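PDB 2FEF: hypothetical protein PA2201 from Pseudomonas aeruginosa, which is of unknown function but probably acts as an immunity protein that neutralises a PoNe-type DNase toxin. Local coordinates for residues W255-W269 / P278-A290. Sequence-based numbering, arbitrary orientation.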
loop_
_atom_site.group_PDB
_atom_site.type_symbol
_atom_site.label_atom_id
_atom_site.label_comp_id
_atom_site.label_asym_id
_atom_site.label_seq_id
_atom_site.Cartn_x
_atom_site.Cartn_y
_atom_site.Cartn_z
ATOM N N TRP B 255 -23.304 5.027 5.403
ATOM C CA TRP B 255 -24.565 4.836 6.124
ATOM C C TRP B 255 -25.311 6.141 6.430
ATOM O O TRP B 255 -26.506 6.133 6.700
ATOM C CB TRP B 255 -24.181 4.161 7.440
ATOM C CG TRP B 255 -25.247 3.773 8.412
ATOM C CD1 TRP B 255 -25.628 4.447 9.527
ATOM C CD2 TRP B 255 -26.002 2.572 8.379
ATOM N NE1 TRP B 255 -26.584 3.741 10.204
ATOM C CE2 TRP B 255 -26.829 2.569 9.519
ATOM C CE3 TRP B 255 -26.044 1.480 7.503
ATOM C CZ2 TRP B 255 -27.716 1.529 9.791
ATOM C CZ3 TRP B 255 -26.922 0.438 7.785
ATOM C CH2 TRP B 255 -27.747 0.473 8.917
ATOM N N TRP B 256 -24.595 7.260 6.414
ATOM C CA TRP B 256 -25.048 8.455 7.125
ATOM C C TRP B 256 -25.838 9.446 6.299
ATOM O O TRP B 256 -25.393 9.889 5.261
ATOM C CB TRP B 256 -23.832 9.157 7.771
ATOM C CG TRP B 256 -23.161 8.191 8.691
ATOM C CD1 TRP B 256 -21.956 7.568 8.504
ATOM C CD2 TRP B 256 -23.702 7.680 9.900
ATOM N NE1 TRP B 256 -21.721 6.695 9.534
ATOM C CE2 TRP B 256 -22.772 6.751 10.414
ATOM C CE3 TRP B 256 -24.901 7.911 10.598
ATOM C CZ2 TRP B 256 -22.985 6.054 11.598
ATOM C CZ3 TRP B 256 -25.122 7.213 11.777
ATOM C CH2 TRP B 256 -24.167 6.298 12.270
ATOM N N ALA B 257 -27.004 9.831 6.817
ATOM C CA ALA B 257 -27.759 10.937 6.252
ATOM C C ALA B 257 -27.124 12.252 6.659
ATOM O O ALA B 257 -27.690 13.011 7.441
ATOM C CB ALA B 257 -29.240 10.888 6.750
HETATM N N MSE B 258 -25.961 12.535 6.080
HETATM C CA MSE B 258 -25.160 13.735 6.384
HETATM C C MSE B 258 -25.870 14.979 5.941
HETATM O O MSE B 258 -25.741 16.021 6.578
HETATM C CB MSE B 258 -23.881 13.670 5.530
HETATM C CG MSE B 258 -23.013 12.621 6.009
HETATM SE SE MSE B 258 -21.378 12.685 4.911
HETATM C CE MSE B 258 -20.563 11.264 5.918
ATOM N N GLU B 259 -26.607 14.873 4.831
ATOM C CA GLU B 259 -27.344 16.015 4.312
ATOM C C GLU B 259 -28.475 16.453 5.274
ATOM O O GLU B 259 -28.580 17.633 5.598
ATOM C CB GLU B 259 -27.851 15.786 2.878
ATOM C CG GLU B 259 -29.086 14.879 2.605
ATOM C CD GLU B 259 -28.897 13.416 2.929
ATOM O OE1 GLU B 259 -28.574 13.108 4.101
ATOM O OE2 GLU B 259 -29.176 12.549 2.073
ATOM N N VAL B 260 -29.284 15.503 5.711
ATOM C CA VAL B 260 -30.394 15.792 6.661
ATOM C C VAL B 260 -29.830 16.343 7.984
ATOM O O VAL B 260 -30.346 17.325 8.545
ATOM C CB VAL B 260 -31.270 14.542 6.924
ATOM C CG1 VAL B 260 -32.467 14.865 7.867
ATOM C CG2 VAL B 260 -31.788 13.967 5.623
ATOM N N SER B 261 -28.786 15.697 8.491
ATOM C CA SER B 261 -28.172 16.157 9.745
ATOM C C SER B 261 -27.625 17.585 9.598
ATOM O O SER B 261 -27.877 18.427 10.472
ATOM C CB SER B 261 -27.089 15.176 10.223
ATOM O OG SER B 261 -27.593 13.826 10.142
ATOM N N ALA B 262 -26.926 17.876 8.485
ATOM C CA ALA B 262 -26.388 19.233 8.274
ATOM C C ALA B 262 -27.518 20.247 8.107
ATOM O O ALA B 262 -27.445 21.372 8.606
ATOM C CB ALA B 262 -25.421 19.251 7.086
ATOM N N LEU B 263 -28.601 19.851 7.442
ATOM C CA LEU B 263 -29.760 20.760 7.324
ATOM C C LEU B 263 -30.342 21.127 8.691
ATOM O O LEU B 263 -30.792 22.256 8.890
ATOM C CB LEU B 263 -30.844 20.175 6.375
ATOM C CG LEU B 263 -30.455 20.119 4.890
ATOM C CD1 LEU B 263 -31.367 19.165 4.071
ATOM C CD2 LEU B 263 -30.412 21.520 4.267
ATOM N N GLY B 264 -30.306 20.199 9.645
ATOM C CA GLY B 264 -30.734 20.487 11.015
ATOM C C GLY B 264 -29.916 21.590 11.699
ATOM O O GLY B 264 -30.462 22.441 12.406
ATOM N N VAL B 265 -28.609 21.573 11.500
ATOM C CA VAL B 265 -27.758 22.632 12.038
ATOM C C VAL B 265 -28.095 23.965 11.363
ATOM O O VAL B 265 -28.238 24.994 12.030
ATOM C CB VAL B 265 -26.258 22.292 11.851
ATOM C CG1 VAL B 265 -25.358 23.471 12.325
ATOM C CG2 VAL B 265 -25.900 20.987 12.627
ATOM N N LEU B 266 -28.209 23.931 10.035
ATOM C CA LEU B 266 -28.468 25.134 9.231
ATOM C C LEU B 266 -29.825 25.784 9.510
ATOM O O LEU B 266 -29.934 27.025 9.554
ATOM C CB LEU B 266 -28.337 24.789 7.754
ATOM C CG LEU B 266 -26.924 24.395 7.306
ATOM C CD1 LEU B 266 -26.955 23.896 5.851
ATOM C CD2 LEU B 266 -25.912 25.533 7.513
ATOM N N TYR B 267 -30.856 24.956 9.696
ATOM C CA TYR B 267 -32.223 25.452 9.938
ATOM C C TYR B 267 -32.591 25.645 11.397
ATOM O O TYR B 267 -33.494 26.417 11.690
ATOM C CB TYR B 267 -33.270 24.552 9.291
ATOM C CG TYR B 267 -33.461 24.794 7.825
ATOM C CD1 TYR B 267 -32.569 24.291 6.901
ATOM C CD2 TYR B 267 -34.539 25.535 7.358
ATOM C CE1 TYR B 267 -32.740 24.506 5.546
ATOM C CE2 TYR B 267 -34.722 25.763 5.994
ATOM C CZ TYR B 267 -33.826 25.232 5.096
ATOM O OH TYR B 267 -33.991 25.448 3.740
ATOM N N GLY B 268 -31.910 24.967 12.310
ATOM C CA GLY B 268 -32.121 25.232 13.747
ATOM C C GLY B 268 -33.395 24.664 14.346
ATOM O O GLY B 268 -33.736 24.942 15.500
ATOM N N TRP B 269 -34.085 23.840 13.573
ATOM C CA TRP B 269 -35.362 23.308 14.001
ATOM C C TRP B 269 -35.253 22.214 15.072
ATOM O O TRP B 269 -34.168 21.685 15.324
ATOM C CB TRP B 269 -36.118 22.777 12.789
ATOM C CG TRP B 269 -35.394 21.703 12.016
ATOM C CD1 TRP B 269 -34.492 20.773 12.489
ATOM C CD2 TRP B 269 -35.561 21.429 10.641
ATOM N NE1 TRP B 269 -34.101 19.941 11.484
ATOM C CE2 TRP B 269 -34.730 20.327 10.330
ATOM C CE3 TRP B 269 -36.320 22.024 9.624
ATOM C CZ2 TRP B 269 -34.644 19.805 9.052
ATOM C CZ3 TRP B 269 -36.244 21.507 8.362
ATOM C CH2 TRP B 269 -35.405 20.401 8.082
ATOM N N PRO B 278 -31.594 5.625 12.673
ATOM C CA PRO B 278 -30.232 5.135 12.902
ATOM C C PRO B 278 -29.203 5.734 11.939
ATOM O O PRO B 278 -27.989 5.517 12.115
ATOM C CB PRO B 278 -30.351 3.623 12.686
ATOM C CG PRO B 278 -31.627 3.416 11.964
ATOM C CD PRO B 278 -32.527 4.548 12.279
ATOM N N HIS B 279 -29.692 6.517 10.979
ATOM C CA HIS B 279 -28.840 7.161 9.964
ATOM C C HIS B 279 -28.617 8.653 10.233
ATOM O O HIS B 279 -27.852 9.297 9.530
ATOM C CB HIS B 279 -29.439 6.942 8.568
ATOM C CG HIS B 279 -29.686 5.490 8.244
ATOM N ND1 HIS B 279 -28.730 4.672 7.668
ATOM C CD2 HIS B 279 -30.763 4.703 8.473
ATOM C CE1 HIS B 279 -29.223 3.452 7.538
ATOM N NE2 HIS B 279 -30.455 3.448 8.004
ATOM N N TYR B 280 -29.282 9.204 11.247
ATOM C CA TYR B 280 -29.202 10.628 11.556
ATOM C C TYR B 280 -28.086 10.879 12.576
ATOM O O TYR B 280 -27.955 10.161 13.582
ATOM C CB TYR B 280 -30.565 11.099 12.164
ATOM C CG TYR B 280 -30.685 12.595 12.364
ATOM C CD1 TYR B 280 -30.891 13.449 11.278
ATOM C CD2 TYR B 280 -30.612 13.159 13.648
ATOM C CE1 TYR B 280 -30.990 14.820 11.455
ATOM C CE2 TYR B 280 -30.726 14.531 13.840
ATOM C CZ TYR B 280 -30.928 15.362 12.732
ATOM O OH TYR B 280 -31.033 16.728 12.921
ATOM N N LEU B 281 -27.331 11.945 12.391
ATOM C CA LEU B 281 -26.198 12.212 13.295
ATOM C C LEU B 281 -26.547 13.260 14.346
ATOM O O LEU B 281 -25.919 14.331 14.416
ATOM C CB LEU B 281 -24.979 12.656 12.448
ATOM C CG LEU B 281 -24.437 11.508 11.579
ATOM C CD1 LEU B 281 -23.633 12.086 10.381
ATOM C CD2 LEU B 281 -23.583 10.589 12.440
ATOM N N GLY B 282 -27.527 12.930 15.191
ATOM C CA GLY B 282 -27.978 13.841 16.249
ATOM C C GLY B 282 -26.872 14.357 17.148
ATOM O O GLY B 282 -26.884 15.527 17.506
ATOM N N ASP B 283 -25.900 13.508 17.501
ATOM C CA ASP B 283 -24.834 13.953 18.433
ATOM C C ASP B 283 -23.948 15.015 17.805
ATOM O O ASP B 283 -23.366 15.856 18.499
ATOM C CB ASP B 283 -23.989 12.782 18.996
ATOM C CG ASP B 283 -22.901 12.306 18.024
ATOM O OD1 ASP B 283 -23.234 11.587 17.051
ATOM O OD2 ASP B 283 -21.708 12.641 18.251
ATOM N N LEU B 284 -23.844 14.975 16.472
ATOM C CA LEU B 284 -23.066 15.975 15.770
ATOM C C LEU B 284 -23.843 17.250 15.548
ATOM O O LEU B 284 -23.259 18.347 15.603
ATOM C CB LEU B 284 -22.510 15.436 14.436
ATOM C CG LEU B 284 -21.516 14.286 14.612
ATOM C CD1 LEU B 284 -20.897 13.888 13.255
ATOM C CD2 LEU B 284 -20.378 14.710 15.600
ATOM N N VAL B 285 -25.152 17.117 15.306
ATOM C CA VAL B 285 -26.029 18.291 15.365
ATOM C C VAL B 285 -25.783 19.037 16.674
ATOM O O VAL B 285 -25.565 20.251 16.680
ATOM C CB VAL B 285 -27.511 17.909 15.154
ATOM C CG1 VAL B 285 -28.435 19.153 15.358
ATOM C CG2 VAL B 285 -27.692 17.271 13.733
ATOM N N ASP B 286 -25.808 18.303 17.792
ATOM C CA ASP B 286 -25.622 18.911 19.101
ATOM C C ASP B 286 -24.251 19.574 19.227
ATOM O O ASP B 286 -24.164 20.698 19.721
ATOM C CB ASP B 286 -25.858 17.872 20.217
ATOM C CG ASP B 286 -27.295 17.347 20.251
ATOM O OD1 ASP B 286 -28.209 18.025 19.703
ATOM O OD2 ASP B 286 -27.525 16.245 20.843
ATOM N N TYR B 287 -23.206 18.873 18.767
ATOM C CA TYR B 287 -21.821 19.347 18.791
ATOM C C TYR B 287 -21.661 20.667 18.037
ATOM O O TYR B 287 -21.103 21.631 18.583
ATOM C CB TYR B 287 -20.867 18.296 18.188
ATOM C CG TYR B 287 -19.462 18.788 17.984
ATOM C CD1 TYR B 287 -18.589 18.917 19.061
ATOM C CD2 TYR B 287 -19.001 19.160 16.714
ATOM C CE1 TYR B 287 -17.291 19.374 18.885
ATOM C CE2 TYR B 287 -17.700 19.614 16.539
ATOM C CZ TYR B 287 -16.862 19.746 17.639
ATOM O OH TYR B 287 -15.564 20.191 17.468
ATOM N N ALA B 288 -22.130 20.697 16.783
ATOM C CA ALA B 288 -22.029 21.889 15.945
ATOM C C ALA B 288 -22.785 23.089 16.578
ATOM O O ALA B 288 -22.271 24.211 16.593
ATOM C CB ALA B 288 -22.567 21.580 14.550
ATOM N N ARG B 289 -23.984 22.835 17.117
ATOM C CA ARG B 289 -24.781 23.901 17.731
ATOM C C ARG B 289 -24.061 24.448 18.949
ATOM O O ARG B 289 -23.908 25.670 19.068
ATOM C CB ARG B 289 -26.187 23.424 18.094
ATOM C CG ARG B 289 -27.071 23.147 16.867
ATOM C CD ARG B 289 -28.408 22.557 17.258
ATOM N NE ARG B 289 -29.337 22.571 16.133
ATOM C CZ ARG B 289 -30.535 21.993 16.141
ATOM N NH1 ARG B 289 -30.965 21.355 17.222
ATOM N NH2 ARG B 289 -31.309 22.055 15.073
ATOM N N ALA B 290 -23.592 23.559 19.830
ATOM C CA ALA B 290 -22.863 23.976 21.047
ATOM C C ALA B 290 -21.581 24.751 20.727
ATOM O O ALA B 290 -21.301 25.780 21.356
ATOM C CB ALA B 290 -22.549 22.770 21.928
HETATM O O HOH W 1 -32.218 17.819 10.557
HETATM O O HOH W 2 -28.944 24.841 14.540
#
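H279 and W255 meet just ahead of helix 258-267 and helix 282-290, neighbours in the all-helical PoNi C-terminal family region that run roughly parallel, their axes 9.2 Å apart at closest approach and inclined by 32°. Hydrogen bonds tie the loops before the helices. H279 ND1 donates to W255 O (2.8 Å), which lies close to the imidazole plane; W255 NE1 donates to the carbonyl of the preceding residue, P278 O, from above its plane, and A257 N bonds H279 O. S261 OG takes a nearly straight bond from L281 N, of the second helix's N-cap residue (2.9 Å, 170°), and donates to the carbonyl of A257, the first helix's N-cap residue, thus relaying between the two helix starts. The extended R289 chain brings NH2 to G264 O (2.8 Å) and W269 O (2.9 Å), while one water links NE to V265 O. The Y280 hydroxyl bonds D271 and a second water, shared with V260 O and W269 NE1.

Among ring and apolar contacts, W255 CG trans to its amide nitrogen (chi1 -178°) lays the indole against H279, whose CE1 sits 3.2 Å from W255 CE2 over one face. L281 CD2 makes a CH-pi contact over the W256 face remote from W255. V265 CG2 rests 3.9 Å from A288 CB, Y280 CE1 meets V260 CG1 at the ring edge, and V285 CG1 lies over the R289 guanidinium. Helix 146-158 touches M258, S261 and V265.

Polar bonds thus fasten a largely buried contact through the leading loops and R289, whose cationic NH2 joins a last-turn carbonyl to the following loop and may offset partial negative charge there.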